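PDB 3FFY: putative tetrapyrrole (Corrin/porphyrin) methylase from Bacteroides fragilis, which probably transfers a methyl group from S-adenosyl-L-methionine to the 2'-hydroxyl of a cytidine ribose in 16S rRNA, the fragment here being its C-terminal part. Local coordinates for residues L26-K29 and K30-T34. Residues are numbered along the deposited sequence; the frame is centred on the assembly and turned at random.
With SO4 (sulfate ion), chain B.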
loop_
_atom_site.group_PDB
_atom_site.type_symbol
_atom_site.label_atom_id
_atom_site.label_comp_id
_atom_site.label_asym_id
_atom_site.label_seq_id
_atom_site.Cartn_x
_atom_site.Cartn_y
_atom_site.Cartn_z
ATOM N N LEU A 26 5.509 21.494 2.831
ATOM C CA LEU A 26 5.629 22.426 3.947
ATOM C C LEU A 26 6.567 23.559 3.603
ATOM O O LEU A 26 7.536 23.404 2.831
ATOM C CB LEU A 26 6.199 21.724 5.154
ATOM C CG LEU A 26 5.274 20.935 6.051
ATOM C CD1 LEU A 26 6.197 19.994 6.842
ATOM C CD2 LEU A 26 4.556 21.887 7.013
ATOM N N PRO A 27 6.293 24.723 4.159
ATOM C CA PRO A 27 7.271 25.766 4.087
ATOM C C PRO A 27 8.579 25.284 4.693
ATOM O O PRO A 27 8.562 24.609 5.716
ATOM C CB PRO A 27 6.663 26.860 4.952
ATOM C CG PRO A 27 5.203 26.606 4.918
ATOM C CD PRO A 27 5.070 25.132 4.858
ATOM N N GLN A 28 9.696 25.604 4.051
ATOM C CA GLN A 28 11.007 25.175 4.531
ATOM C C GLN A 28 11.449 25.990 5.723
ATOM O O GLN A 28 12.182 25.488 6.583
ATOM C CB GLN A 28 12.066 25.304 3.424
ATOM C CG GLN A 28 11.948 24.257 2.330
ATOM C CD GLN A 28 12.375 22.858 2.802
ATOM O OE1 GLN A 28 13.576 22.613 3.016
ATOM N NE2 GLN A 28 11.399 21.931 2.951
ATOM N N LYS A 29 11.027 27.260 5.750
ATOM C CA LYS A 29 11.477 28.216 6.767
ATOM C C LYS A 29 10.301 29.119 7.172
ATOM O O LYS A 29 9.359 28.665 7.826
ATOM C CB LYS A 29 12.704 29.023 6.265
ATOM C CG LYS A 29 13.977 28.180 5.890
ATOM C CD LYS A 29 14.920 28.893 4.840
ATOM C CE LYS A 29 15.190 28.018 3.551
ATOM N NZ LYS A 29 14.216 28.212 2.383
ATOM N N LYS A 30 10.333 30.390 6.782
ATOM C CA LYS A 30 9.223 31.287 7.092
ATOM C C LYS A 30 7.877 30.610 6.774
ATOM O O LYS A 30 7.718 29.983 5.716
ATOM C CB LYS A 30 9.383 32.636 6.352
ATOM C CG LYS A 30 9.515 33.869 7.282
ATOM C CD LYS A 30 8.208 34.731 7.365
ATOM C CE LYS A 30 6.897 33.874 7.201
ATOM N NZ LYS A 30 5.653 34.403 7.869
ATOM N N GLY A 31 6.948 30.698 7.730
ATOM C CA GLY A 31 5.598 30.168 7.580
ATOM C C GLY A 31 5.428 28.720 8.018
ATOM O O GLY A 31 4.306 28.235 8.068
ATOM N N ARG A 32 6.522 28.030 8.348
ATOM C CA ARG A 32 6.476 26.574 8.601
ATOM C C ARG A 32 5.843 26.183 9.911
ATOM O O ARG A 32 4.977 25.308 9.942
ATOM C CB ARG A 32 7.871 26.002 8.573
ATOM C CG ARG A 32 7.916 24.513 8.801
ATOM C CD ARG A 32 9.358 24.100 8.841
ATOM N NE ARG A 32 9.497 22.662 8.947
ATOM C CZ ARG A 32 9.566 21.806 7.936
ATOM N NH1 ARG A 32 9.507 22.208 6.685
ATOM N NH2 ARG A 32 9.705 20.507 8.199
HETATM N N MSE A 33 6.326 26.800 10.993
HETATM C CA MSE A 33 5.741 26.592 12.321
HETATM C C MSE A 33 4.280 27.022 12.316
HETATM O O MSE A 33 3.421 26.302 12.833
HETATM C CB MSE A 33 6.513 27.317 13.413
HETATM C CG MSE A 33 7.995 26.941 13.451
HETATM SE SE MSE A 33 8.439 25.013 13.290
HETATM C CE MSE A 33 8.580 24.422 15.190
ATOM N N THR A 34 3.979 28.154 11.681
ATOM C CA THR A 34 2.590 28.567 11.522
ATOM C C THR A 34 1.727 27.516 10.840
ATOM O O THR A 34 0.688 27.159 11.358
ATOM C CB THR A 34 2.498 29.837 10.722
ATOM O OG1 THR A 34 3.333 30.816 11.349
ATOM C CG2 THR A 34 1.034 30.328 10.664
HETATM S S SO4 B . 7.121 30.671 11.215
HETATM O O1 SO4 B . 7.841 29.329 11.020
HETATM O O2 SO4 B . 7.464 31.632 10.080
HETATM O O3 SO4 B . 7.286 31.048 12.663
HETATM O O4 SO4 B . 5.595 30.491 11.133
#
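R32, in the first turn of helix 32-38, reaches back along the incoming loop and bonds the carbonyl of P27, an example of a helix start tied to the chain that leads into it, here the loop from strand 20-24 in the C-terminal part of a tetrapyrrole-methylase-family protein. R32 NH1 meets P27 O at 2.8 Å, the oxygen lying close to the guanidinium plane while the donor is tilted 31° from the carbonyl plane. R32 CG stands anti to the backbone N (chi1 -179°), and the extended chain beyond passes along P27 O. R32 N closes the type II turn K29-R32 on K29 O at 3.0 Å, with G31, at positive phi, as N-cap.

Van der Waals contacts add to these bonds. CD1 of L26 lies over one guanidinium face, 3.8 Å from R32 NH2, and the P27 ring lies against the turn's backbone, CB 3.4 Å from K30 O.

A sulfate, probably picked up from the crystallisation medium, sits at the helix N-terminus, accepting hydrogen bonds from G31 N (to O2, 2.6 Å), M33 N (to O1) and T34 N (to O4).

Q61 and T58 of helix 55-66 bind R32 NE and NH2, tying the loop to that helix; each guanidinium nitrogen thus has a hydrogen-bond partner, which should restrain the group's rotation, and the bound anion is consistent with the positive end of the helix dipole.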